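Local atomic coordinates of 1-deoxy-D-xylulose 5-phosphate reductoisomerase (Zymomonas mobilis, PDB entry 1R0K), a protein that catalyses the NADPH-dependent rearrangement and reduction of 1-deoxy-D-xylulose 5-phosphate to 2-C-methyl-D-erythritol 4-phosphate, a step of isoprenoid biosynthesis that requires a divalent metal ion. Residues V149-N154 and M266-I270; D95-A99 and I270-L274; H153-F157 and A225-F229; D22-N27 and M280-A284; S244-S248 and A259-S263. All coordinates share one frame; numbering follows the deposited sequence.

Contact 1: V149-N154 and M266-I270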
# COMPACT_ATOMS: atom_id res chain seq x y z
N VAL B 149 11.17 6.97 -10.93
CA VAL B 149 11.92 7.36 -9.74
C VAL B 149 11.27 8.38 -8.81
O VAL B 149 11.40 8.29 -7.59
CB VAL B 149 13.31 7.88 -10.15
CG1 VAL B 149 14.05 8.44 -8.94
CG2 VAL B 149 14.11 6.74 -10.78
N ASP B 150 10.58 9.37 -9.38
CA ASP B 150 9.97 10.40 -8.56
C ASP B 150 8.96 9.86 -7.54
O ASP B 150 8.28 8.87 -7.78
CB ASP B 150 9.36 11.48 -9.46
CG ASP B 150 10.42 12.25 -10.24
OD1 ASP B 150 11.60 12.21 -9.83
OD2 ASP B 150 10.08 12.90 -11.25
N SER B 151 8.87 10.55 -6.40
CA SER B 151 8.02 10.14 -5.28
C SER B 151 6.61 9.66 -5.55
O SER B 151 6.24 8.58 -5.10
CB SER B 151 7.95 11.27 -4.24
OG SER B 151 9.23 11.51 -3.70
N GLU B 152 5.81 10.45 -6.25
CA GLU B 152 4.44 10.05 -6.53
C GLU B 152 4.36 8.86 -7.48
O GLU B 152 3.59 7.92 -7.25
CB GLU B 152 3.66 11.22 -7.13
CG GLU B 152 3.45 12.41 -6.20
CD GLU B 152 4.67 13.32 -6.09
OE1 GLU B 152 5.59 13.23 -6.94
OE2 GLU B 152 4.68 14.15 -5.16
N HIS B 153 5.14 8.90 -8.54
CA HIS B 153 5.12 7.82 -9.52
C HIS B 153 5.62 6.51 -8.95
O HIS B 153 5.06 5.46 -9.25
CB HIS B 153 5.95 8.20 -10.74
CG HIS B 153 5.46 9.44 -11.42
ND1 HIS B 153 6.32 10.37 -11.98
CD2 HIS B 153 4.21 9.91 -11.61
CE1 HIS B 153 5.61 11.37 -12.48
NE2 HIS B 153 4.33 11.11 -12.27
N ASN B 154 6.67 6.57 -8.13
CA ASN B 154 7.21 5.35 -7.55
C ASN B 154 6.20 4.79 -6.55
O ASN B 154 6.03 3.57 -6.45
CB ASN B 154 8.55 5.63 -6.86
CG ASN B 154 9.23 4.37 -6.37
OD1 ASN B 154 9.04 3.95 -5.23
ND2 ASN B 154 10.00 3.74 -7.25
N MET B 266 14.79 10.34 -0.72
CA MET B 266 14.68 9.81 -2.07
C MET B 266 15.36 8.46 -2.25
O MET B 266 15.21 7.83 -3.29
CB MET B 266 15.22 10.82 -3.08
CG MET B 266 14.29 12.00 -3.34
SD MET B 266 12.66 11.48 -3.94
CE MET B 266 13.06 10.80 -5.57
N ARG B 267 16.13 8.03 -1.26
CA ARG B 267 16.79 6.73 -1.37
C ARG B 267 15.75 5.61 -1.28
O ARG B 267 16.02 4.48 -1.67
CB ARG B 267 17.86 6.56 -0.29
CG ARG B 267 19.15 7.31 -0.61
CD ARG B 267 20.17 7.23 0.51
NE ARG B 267 19.69 7.88 1.73
CZ ARG B 267 20.44 8.07 2.81
NH1 ARG B 267 21.70 7.67 2.83
NH2 ARG B 267 19.91 8.65 3.89
N THR B 268 14.57 5.92 -0.75
CA THR B 268 13.54 4.90 -0.66
C THR B 268 13.03 4.56 -2.06
O THR B 268 13.07 3.41 -2.47
CB THR B 268 12.38 5.33 0.26
OG1 THR B 268 12.85 5.38 1.61
CG2 THR B 268 11.21 4.34 0.17
N PRO B 269 12.54 5.56 -2.82
CA PRO B 269 12.08 5.22 -4.17
C PRO B 269 13.24 4.77 -5.07
O PRO B 269 13.08 3.87 -5.88
CB PRO B 269 11.41 6.52 -4.65
CG PRO B 269 12.12 7.59 -3.85
CD PRO B 269 12.19 6.95 -2.48
N ILE B 270 14.41 5.39 -4.92
CA ILE B 270 15.55 4.99 -5.74
C ILE B 270 15.91 3.56 -5.38
O ILE B 270 16.09 2.72 -6.26
CB ILE B 270 16.79 5.92 -5.51
CG1 ILE B 270 16.51 7.32 -6.05
CG2 ILE B 270 18.02 5.34 -6.21
CD1 ILE B 270 17.59 8.33 -5.73

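Contact 2: D95-A99 and I270-L274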
# COMPACT_ATOMS: atom_id res chain seq x y z
N ASP B 95 23.05 -2.98 -17.18
CA ASP B 95 21.79 -3.68 -16.97
C ASP B 95 20.81 -2.74 -16.28
O ASP B 95 19.60 -2.84 -16.47
CB ASP B 95 21.98 -4.93 -16.12
CG ASP B 95 20.71 -5.76 -16.01
OD1 ASP B 95 20.28 -6.31 -17.05
OD2 ASP B 95 20.15 -5.86 -14.90
N TRP B 96 21.34 -1.81 -15.49
CA TRP B 96 20.50 -0.87 -14.77
C TRP B 96 21.01 0.54 -15.04
O TRP B 96 22.18 0.83 -14.82
CB TRP B 96 20.55 -1.15 -13.27
CG TRP B 96 19.55 -0.36 -12.48
CD1 TRP B 96 18.24 -0.69 -12.26
CD2 TRP B 96 19.78 0.87 -11.78
NE1 TRP B 96 17.65 0.25 -11.45
CE2 TRP B 96 18.57 1.22 -11.15
CE3 TRP B 96 20.90 1.70 -11.62
CZ2 TRP B 96 18.44 2.38 -10.36
CZ3 TRP B 96 20.77 2.85 -10.84
CH2 TRP B 96 19.54 3.18 -10.22
N THR B 97 20.11 1.40 -15.52
CA THR B 97 20.47 2.77 -15.84
C THR B 97 19.60 3.79 -15.13
O THR B 97 18.38 3.76 -15.25
CB THR B 97 20.34 3.06 -17.36
OG1 THR B 97 21.21 2.19 -18.09
CG2 THR B 97 20.70 4.52 -17.66
N MET B 98 20.24 4.69 -14.39
CA MET B 98 19.52 5.75 -13.72
C MET B 98 19.55 6.92 -14.70
O MET B 98 20.61 7.46 -14.99
CB MET B 98 20.22 6.14 -12.41
CG MET B 98 19.71 7.45 -11.79
SD MET B 98 17.92 7.51 -11.53
CE MET B 98 17.78 6.53 -10.06
N ALA B 99 18.38 7.28 -15.24
CA ALA B 99 18.28 8.37 -16.20
C ALA B 99 17.92 9.62 -15.41
O ALA B 99 16.74 9.90 -15.19
CB ALA B 99 17.22 8.07 -17.23
N ILE B 270 14.41 5.39 -4.92
CA ILE B 270 15.55 4.99 -5.74
C ILE B 270 15.91 3.56 -5.38
O ILE B 270 16.09 2.72 -6.26
CB ILE B 270 16.79 5.92 -5.51
CG1 ILE B 270 16.51 7.32 -6.05
CG2 ILE B 270 18.02 5.34 -6.21
CD1 ILE B 270 17.59 8.33 -5.73
N GLY B 271 16.00 3.28 -4.08
CA GLY B 271 16.32 1.93 -3.64
C GLY B 271 15.35 0.92 -4.22
O GLY B 271 15.73 -0.21 -4.52
N HIS B 272 14.09 1.32 -4.36
CA HIS B 272 13.09 0.42 -4.93
C HIS B 272 13.40 0.12 -6.39
O HIS B 272 13.30 -1.03 -6.82
CB HIS B 272 11.68 1.03 -4.80
CG HIS B 272 10.65 0.38 -5.67
ND1 HIS B 272 10.46 0.72 -6.99
CD2 HIS B 272 9.75 -0.61 -5.41
CE1 HIS B 272 9.50 -0.03 -7.51
NE2 HIS B 272 9.05 -0.84 -6.57
N THR B 273 13.79 1.13 -7.16
CA THR B 273 14.07 0.90 -8.57
C THR B 273 15.38 0.16 -8.77
O THR B 273 15.54 -0.60 -9.72
CB THR B 273 14.11 2.23 -9.38
OG1 THR B 273 15.26 2.99 -9.00
CG2 THR B 273 12.86 3.06 -9.12
N LEU B 274 16.32 0.38 -7.86
CA LEU B 274 17.63 -0.26 -7.94
C LEU B 274 17.55 -1.76 -7.61
O LEU B 274 18.15 -2.58 -8.30
CB LEU B 274 18.62 0.44 -7.00
CG LEU B 274 20.05 -0.10 -7.00
CD1 LEU B 274 20.61 -0.06 -8.42
CD2 LEU B 274 20.93 0.72 -6.05

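Contact 3: H153-F157 and A225-F229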
# COMPACT_ATOMS: atom_id res chain seq x y z
N HIS B 153 5.14 8.90 -8.54
CA HIS B 153 5.12 7.82 -9.52
C HIS B 153 5.62 6.51 -8.95
O HIS B 153 5.06 5.46 -9.25
CB HIS B 153 5.95 8.20 -10.74
CG HIS B 153 5.46 9.44 -11.42
ND1 HIS B 153 6.32 10.37 -11.98
CD2 HIS B 153 4.21 9.91 -11.61
CE1 HIS B 153 5.61 11.37 -12.48
NE2 HIS B 153 4.33 11.11 -12.27
N ASN B 154 6.67 6.57 -8.13
CA ASN B 154 7.21 5.35 -7.55
C ASN B 154 6.20 4.79 -6.55
O ASN B 154 6.03 3.57 -6.45
CB ASN B 154 8.55 5.63 -6.86
CG ASN B 154 9.23 4.37 -6.37
OD1 ASN B 154 9.04 3.95 -5.23
ND2 ASN B 154 10.00 3.74 -7.25
N ALA B 155 5.52 5.68 -5.83
CA ALA B 155 4.51 5.28 -4.86
C ALA B 155 3.38 4.58 -5.60
O ALA B 155 2.87 3.54 -5.16
CB ALA B 155 3.98 6.50 -4.12
N ILE B 156 2.96 5.15 -6.73
CA ILE B 156 1.89 4.55 -7.52
C ILE B 156 2.35 3.19 -8.01
O ILE B 156 1.63 2.19 -7.90
CB ILE B 156 1.52 5.43 -8.71
CG1 ILE B 156 0.94 6.76 -8.20
CG2 ILE B 156 0.51 4.70 -9.60
CD1 ILE B 156 0.73 7.81 -9.28
N PHE B 157 3.57 3.14 -8.54
CA PHE B 157 4.12 1.90 -9.05
C PHE B 157 4.11 0.77 -7.99
O PHE B 157 3.78 -0.38 -8.31
CB PHE B 157 5.54 2.15 -9.55
CG PHE B 157 6.13 0.98 -10.26
CD1 PHE B 157 6.67 -0.08 -9.54
CD2 PHE B 157 6.13 0.92 -11.64
CE1 PHE B 157 7.20 -1.18 -10.19
CE2 PHE B 157 6.66 -0.18 -12.31
CZ PHE B 157 7.19 -1.23 -11.58
N ALA B 225 2.22 10.38 -15.20
CA ALA B 225 1.50 9.23 -14.65
C ALA B 225 0.62 8.59 -15.71
O ALA B 225 0.49 7.37 -15.78
CB ALA B 225 0.66 9.66 -13.46
N PHE B 226 -0.01 9.43 -16.53
CA PHE B 226 -0.89 8.94 -17.57
C PHE B 226 -0.16 8.00 -18.53
O PHE B 226 -0.69 6.96 -18.92
CB PHE B 226 -1.48 10.12 -18.35
CG PHE B 226 -2.33 9.72 -19.52
CD1 PHE B 226 -3.58 9.12 -19.33
CD2 PHE B 226 -1.87 9.89 -20.83
CE1 PHE B 226 -4.35 8.71 -20.42
CE2 PHE B 226 -2.63 9.48 -21.91
CZ PHE B 226 -3.86 8.89 -21.70
N HIS B 227 1.07 8.36 -18.91
CA HIS B 227 1.84 7.52 -19.82
C HIS B 227 2.43 6.31 -19.13
O HIS B 227 2.51 5.24 -19.70
CB HIS B 227 2.96 8.34 -20.48
CG HIS B 227 2.47 9.25 -21.56
ND1 HIS B 227 2.33 10.61 -21.39
CD2 HIS B 227 2.07 8.99 -22.83
CE1 HIS B 227 1.87 11.15 -22.50
NE2 HIS B 227 1.69 10.18 -23.39
N LEU B 228 2.85 6.48 -17.88
CA LEU B 228 3.43 5.38 -17.12
C LEU B 228 2.46 4.24 -16.83
O LEU B 228 2.81 3.07 -16.95
CB LEU B 228 3.97 5.87 -15.78
CG LEU B 228 5.29 6.63 -15.75
CD1 LEU B 228 5.44 7.31 -14.39
CD2 LEU B 228 6.43 5.67 -16.01
N PHE B 229 1.24 4.59 -16.44
CA PHE B 229 0.28 3.58 -16.04
C PHE B 229 -0.80 3.18 -17.03
O PHE B 229 -1.53 2.22 -16.81
CB PHE B 229 -0.27 3.98 -14.68
CG PHE B 229 0.83 4.21 -13.67
CD1 PHE B 229 1.61 3.14 -13.23
CD2 PHE B 229 1.16 5.49 -13.26
CE1 PHE B 229 2.72 3.35 -12.41
CE2 PHE B 229 2.28 5.72 -12.44
CZ PHE B 229 3.06 4.65 -12.01

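Contact 4: D22-N27 and M280-A284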
# COMPACT_ATOMS: atom_id res chain seq x y z
N ASP B 22 25.04 6.85 -3.38
CA ASP B 22 25.07 6.48 -1.97
C ASP B 22 24.71 5.00 -1.85
O ASP B 22 25.42 4.22 -1.22
CB ASP B 22 24.06 7.32 -1.18
CG ASP B 22 24.07 6.99 0.31
OD1 ASP B 22 24.87 7.59 1.06
OD2 ASP B 22 23.27 6.13 0.73
N LEU B 23 23.60 4.60 -2.48
CA LEU B 23 23.17 3.21 -2.41
C LEU B 23 24.09 2.26 -3.16
O LEU B 23 24.33 1.14 -2.70
CB LEU B 23 21.73 3.07 -2.95
CG LEU B 23 20.67 3.88 -2.20
CD1 LEU B 23 19.28 3.48 -2.69
CD2 LEU B 23 20.79 3.62 -0.70
N ILE B 24 24.61 2.69 -4.30
CA ILE B 24 25.51 1.86 -5.08
C ILE B 24 26.81 1.59 -4.32
O ILE B 24 27.28 0.45 -4.26
CB ILE B 24 25.86 2.52 -6.44
CG1 ILE B 24 24.62 2.57 -7.33
CG2 ILE B 24 26.99 1.75 -7.13
CD1 ILE B 24 24.82 3.34 -8.63
N GLU B 25 27.38 2.63 -3.73
CA GLU B 25 28.63 2.49 -3.01
C GLU B 25 28.56 1.67 -1.72
O GLU B 25 29.59 1.21 -1.21
CB GLU B 25 29.23 3.87 -2.77
CG GLU B 25 29.77 4.46 -4.07
CD GLU B 25 30.40 5.82 -3.89
OE1 GLU B 25 29.69 6.84 -4.04
OE2 GLU B 25 31.62 5.85 -3.58
N ARG B 26 27.35 1.47 -1.20
CA ARG B 26 27.14 0.66 0.00
C ARG B 26 27.01 -0.79 -0.47
O ARG B 26 26.84 -1.70 0.34
CB ARG B 26 25.85 1.06 0.72
CG ARG B 26 25.83 2.47 1.26
CD ARG B 26 24.45 2.85 1.76
NE ARG B 26 24.43 4.22 2.25
CZ ARG B 26 24.96 4.61 3.41
NH1 ARG B 26 25.53 3.72 4.21
NH2 ARG B 26 24.93 5.89 3.75
N ASN B 27 27.08 -0.99 -1.78
CA ASN B 27 26.91 -2.31 -2.35
C ASN B 27 27.79 -2.55 -3.58
O ASN B 27 27.34 -3.10 -4.58
CB ASN B 27 25.45 -2.51 -2.73
CG ASN B 27 24.52 -2.44 -1.53
OD1 ASN B 27 24.42 -3.41 -0.77
ND2 ASN B 27 23.86 -1.30 -1.35
N MET B 280 15.99 -3.79 -1.17
CA MET B 280 17.29 -3.62 -0.55
C MET B 280 17.14 -2.66 0.62
O MET B 280 16.23 -1.84 0.65
CB MET B 280 18.30 -3.04 -1.54
CG MET B 280 18.02 -1.59 -1.92
SD MET B 280 19.09 -0.99 -3.24
CE MET B 280 20.65 -0.74 -2.35
N GLU B 281 18.05 -2.76 1.57
CA GLU B 281 17.99 -1.85 2.70
C GLU B 281 18.58 -0.51 2.28
O GLU B 281 19.44 -0.44 1.40
CB GLU B 281 18.77 -2.43 3.88
CG GLU B 281 18.73 -1.55 5.11
CD GLU B 281 19.14 -2.29 6.36
OE1 GLU B 281 20.25 -2.86 6.37
OE2 GLU B 281 18.35 -2.29 7.33
N THR B 282 18.07 0.57 2.86
CA THR B 282 18.60 1.91 2.60
C THR B 282 18.60 2.57 3.97
O THR B 282 17.95 2.08 4.89
CB THR B 282 17.73 2.76 1.65
OG1 THR B 282 16.59 3.26 2.35
CG2 THR B 282 17.27 1.94 0.44
N PRO B 283 19.34 3.67 4.14
CA PRO B 283 19.32 4.30 5.46
C PRO B 283 18.17 5.28 5.64
O PRO B 283 18.13 6.03 6.61
CB PRO B 283 20.69 4.97 5.54
CG PRO B 283 20.99 5.30 4.13
CD PRO B 283 20.50 4.12 3.34
N ALA B 284 17.21 5.26 4.72
CA ALA B 284 16.05 6.16 4.83
C ALA B 284 15.39 6.00 6.20
O ALA B 284 15.27 4.90 6.73
CB ALA B 284 15.04 5.85 3.72
O HOH W 1 22.07 -1.45 1.07

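Contact 5: S244-S248 and A259-S263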
# COMPACT_ATOMS: atom_id res chain seq x y z
N SER B 244 2.31 15.46 2.95
CA SER B 244 3.03 14.73 1.90
C SER B 244 3.71 13.47 2.42
O SER B 244 4.82 13.13 1.97
CB SER B 244 4.08 15.63 1.23
OG SER B 244 3.47 16.72 0.57
N VAL B 245 3.08 12.77 3.36
CA VAL B 245 3.66 11.53 3.88
C VAL B 245 3.09 10.38 3.08
O VAL B 245 3.78 9.39 2.83
CB VAL B 245 3.38 11.35 5.39
CG1 VAL B 245 4.34 12.22 6.19
CG2 VAL B 245 1.95 11.72 5.72
N ILE B 246 1.83 10.49 2.68
CA ILE B 246 1.24 9.48 1.81
C ILE B 246 1.68 10.02 0.46
O ILE B 246 1.29 11.13 0.06
CB ILE B 246 -0.30 9.44 1.90
CG1 ILE B 246 -0.72 8.90 3.27
CG2 ILE B 246 -0.86 8.57 0.77
CD1 ILE B 246 -2.22 8.72 3.45
N HIS B 247 2.52 9.26 -0.23
CA HIS B 247 3.09 9.68 -1.49
C HIS B 247 2.23 9.48 -2.74
O HIS B 247 2.56 10.02 -3.80
CB HIS B 247 4.47 9.03 -1.64
CG HIS B 247 5.42 9.42 -0.54
ND1 HIS B 247 6.28 8.53 0.05
CD2 HIS B 247 5.61 10.61 0.09
CE1 HIS B 247 6.97 9.15 1.00
NE2 HIS B 247 6.58 10.41 1.05
N SER B 248 1.14 8.73 -2.59
CA SER B 248 0.14 8.46 -3.63
C SER B 248 -0.57 7.13 -3.38
O SER B 248 -0.12 6.31 -2.58
CB SER B 248 0.73 8.49 -5.04
OG SER B 248 0.78 9.84 -5.51
N ALA B 259 -1.60 2.28 -0.49
CA ALA B 259 -0.88 3.54 -0.47
C ALA B 259 0.58 3.31 -0.10
O ALA B 259 0.92 2.32 0.56
CB ALA B 259 -1.52 4.48 0.54
N GLN B 260 1.45 4.20 -0.56
CA GLN B 260 2.86 4.10 -0.22
C GLN B 260 3.09 5.32 0.66
O GLN B 260 2.74 6.44 0.28
CB GLN B 260 3.74 4.15 -1.47
CG GLN B 260 5.18 3.71 -1.21
CD GLN B 260 6.07 4.83 -0.68
OE1 GLN B 260 7.20 4.60 -0.24
NE2 GLN B 260 5.56 6.06 -0.73
N ILE B 261 3.64 5.07 1.84
CA ILE B 261 3.88 6.12 2.82
C ILE B 261 5.33 6.07 3.30
O ILE B 261 5.96 5.01 3.26
CB ILE B 261 2.95 5.91 4.05
CG1 ILE B 261 1.50 5.75 3.57
CG2 ILE B 261 3.06 7.09 5.01
CD1 ILE B 261 0.51 5.41 4.67
N GLY B 262 5.87 7.20 3.74
CA GLY B 262 7.23 7.18 4.24
C GLY B 262 7.85 8.54 4.44
O GLY B 262 7.21 9.56 4.22
N SER B 263 9.11 8.55 4.88
CA SER B 263 9.85 9.79 5.06
C SER B 263 10.13 10.30 3.65
O SER B 263 9.87 9.60 2.67
CB SER B 263 11.17 9.51 5.79
OG SER B 263 11.87 8.45 5.15
O HOH W 2 7.68 12.00 3.20

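Contact 1: V149-N154 and M266-I270
Val149 meets the 266-270 segment with both its backbone and its side chain. Its carbonyl O rests on Pro269 CB at 3.4 Å and also faces the methyl CE of Met266, while its CG1, set anti to the backbone N (chi1 173°), reaches CG1 of Ile270 at 4.0 Å. Asp150 occupies the N-cap position of helix 151-159 without making a capping bond, its CB directed away from 266-270. At Ser151 the hydroxyl OG comes within 3.4 Å of the Met266 sulfur SD; bends at chi2 and chi3 fold the methionine chain back so that SD lies near the serine and CE near Val149. One turn on, the side chain of Asn154 crosses that of Pro269 at about a right angle, CG standing 3.5 Å from Pro269 CB and OD1 also close to Pro269 CA and CB. The amide is held from elsewhere, ND2 bonding to Pro148 O and OD1 to Gln158, so that Pro269 sees a group already fixed. With an alanine here, Pro269 would probably lose the flat surface it packs on, and the carbonyl of Pro148 would be left without this donor. Van der Waals packing thus sets helix 267-275 against the beginning of helix 151-159, where Asp150, Ser151 and Glu152 are predicted to bind metal or substrate; with no hydrogen bond across the contact, the helix's position here rests on the fit of Met266, Pro269 and Ile270.

Contact 2: D95-A99 and I270-L274
Trp96 lays the six-membered ring of its indole over the methyl CD1 of Leu274, which sits 3.5 Å from the ring centroid and only 6° off the normal, a nearly ideal CH-pi contact. On the indole's other face, toward the rim, lies the backbone N of Met98. With CG anti to the backbone N (chi1 -171°), the indole extends from strand 96-99 and its NE1 donates to Thr273 O at 2.9 Å. This bond is bent, 140° at the hydrogen, and NE1 stands above the carbonyl plane. Thr273 OG1 comes to the indole edge, 3.5 Å from CZ2, and is itself anchored on its own helix by donating to Ile270 O at 2.9 Å. That carbonyl also takes the backbone N-H of Leu274 and so accepts two donors. Further along the strand the Met98 chain, bent at chi2 and chi3, brings CE to 4.0 Å from Ile270 CG2. Thr20 of helix 15-25 touches Trp96, Met98 and Ile270. Helix 267-275 is thereby packed against an inner strand of the Rossmann-type parallel sheet. Within this buried contact, the indole N-H is satisfied by a helix carbonyl while its ring serves as an apolar surface.

Contact 3: H153-F157 and A225-F229
Phe229 points its CG away from its own carbonyl carbon (chi1 -54°), and Ile156 places CG2 anti to its backbone N; together these settings bring the isoleucine methyl over the phenylalanine face. CG2 lies 3.5 Å from the centroid of the Phe229 ring and 16° off the normal, a CH-pi contact, with CE2 and CZ its nearest ring atoms. Leu228 CB, from the preceding residue of the same helix, lies over the opposite face, so that the ring is held between its own helix and Ile156 of helix 151-159. At the ring edge, CZ comes within 3.5 Å of the carbonyl O of His153, which also accepts the backbone N-H of Phe157. Phe157 adds a looser touch, its CB being 4.2 Å from Phe229 CE1. Nearer the start of the pair, Leu228 CD1 covers one face of the His153 imidazole, displaced toward the rim, 4.0 Å from its centroid. CD2 of the same ring approaches Ala225 CB at 4.0 Å. His153 NE2 is bonded to the backbone carbonyl of Glu221, a predicted manganese ligand one turn earlier on helix 216-229. The two segments run at 31°, their axes 11.1 Å apart, a spacing filled by these large side chains. The interface itself is apolar, and the polar end of His153 finds its partner on the adjacent turn, tying helix 151-159 to the backbone beside a predicted metal-binding residue.

Contact 4: D22-N27 and M280-A284
Leu23 carries the middle of this contact: it holds CG anti to its carbonyl carbon (chi1 -60°) and directs its two methyls at Thr282, CD2 lying 4.0 Å from Thr282 CB and CD1 near Thr282 CG2. CD2 also reaches the Pro283 ring at CD. From the start of 280-284 comes Met280, whose CG stands between its backbone N and carbonyl carbon (chi1 69°); the chain then runs out straight to the sulfur and bends at chi3, bringing CE to 4.0 Å from Leu23 CB and 3.4 Å from Asn27 ND2. The amide of Asn27 is turned back on its helix, where ND2 donates to Leu23 O at 2.8 Å in the plane of that carbonyl. The same nitrogen gives a bond to a water molecule, which passes it on to Glu281 O and so links the segments indirectly. Arg26, extended from CG to NE, grips Asp22 side-on: NE meets OD2 at 2.7 Å in an almost straight bond, and NH2 meets OD1 in a longer one. This pairing holds the guanidinium steady, and Pro283 CG lies over one of its faces, 4.0 Å from NH2. Asp22 OD2 has a second ionic partner in Arg267. Within 280-284, Thr282 OG1 accepts from Ala284 N in an ST turn and is also bonded to Asp254 O of the second subunit. An apolar centre is therefore bordered by a salt bridge on one flank and a water bridge on the other, joining the end of helix 15-25 to a loop that also reaches the dimer partner.

Contact 5: S244-S248 and A259-S263
His247 reaches from its strand to three residues of the partner segment. Its CB and CG lie 3.3 and 3.4 Å from Gln260 NE2, and ND1 accepts that same NE2-H at 2.7 Å; the ring and amide planes are only 24° apart, so the bond lies close to both. CE1 meets the carbonyl O of Gly262 at 3.3 Å and that of Ser263 at 3.4 Å. At the tip, NE2 is hydrogen-bonded to a water, which in turn donates to Gly262 O. One face of the ring is covered by Val245 O, centrally placed. A leucine in place of His247 would probably leave the Gln260 amide without its acceptor and free to turn, and the water would lose one of its anchors. The backbones add His247 N to Gln260 O, 2.9 Å, and Gly262 N to Val245 O. Ile246 and Ile261, a non-hydrogen-bonded pair, lie side by side on the other face from Gln260, their CG1 atoms 3.9 Å apart. Ala155 of helix 151-159 packs on both His247 and Gln260. These are the strands of an antiparallel beta hairpin, and residues 259-261 pair in turn with a strand of the second subunit, continuing the sheet across the homodimer interface.

Overall arrangement
Contacts 2 and 3 are buried and rest on CH-pi packing, with an indole hydrogen bond in contact 2. Contact 5, also buried, combines strand hydrogen bonds and a histidine-glutamine pair with an isoleucine pair on the other face. Contact 1, partly buried without cross-segment hydrogen bonds, shares helix 267-275 with contact 2 and helix 151-159 with contact 3, linking the helix on the Rossmann-type sheet with the predicted metal and substrate site. Contact 4, the most peripheral, is bordered by a salt bridge within 22-27 and bridged by water. Arg267 of contact 1 binds Asp22 of contact 4, and Ala155 joins contacts 3 and 5. The second subunit is met most by contacts 4 and 5, and through single residues by contacts 1 and 2.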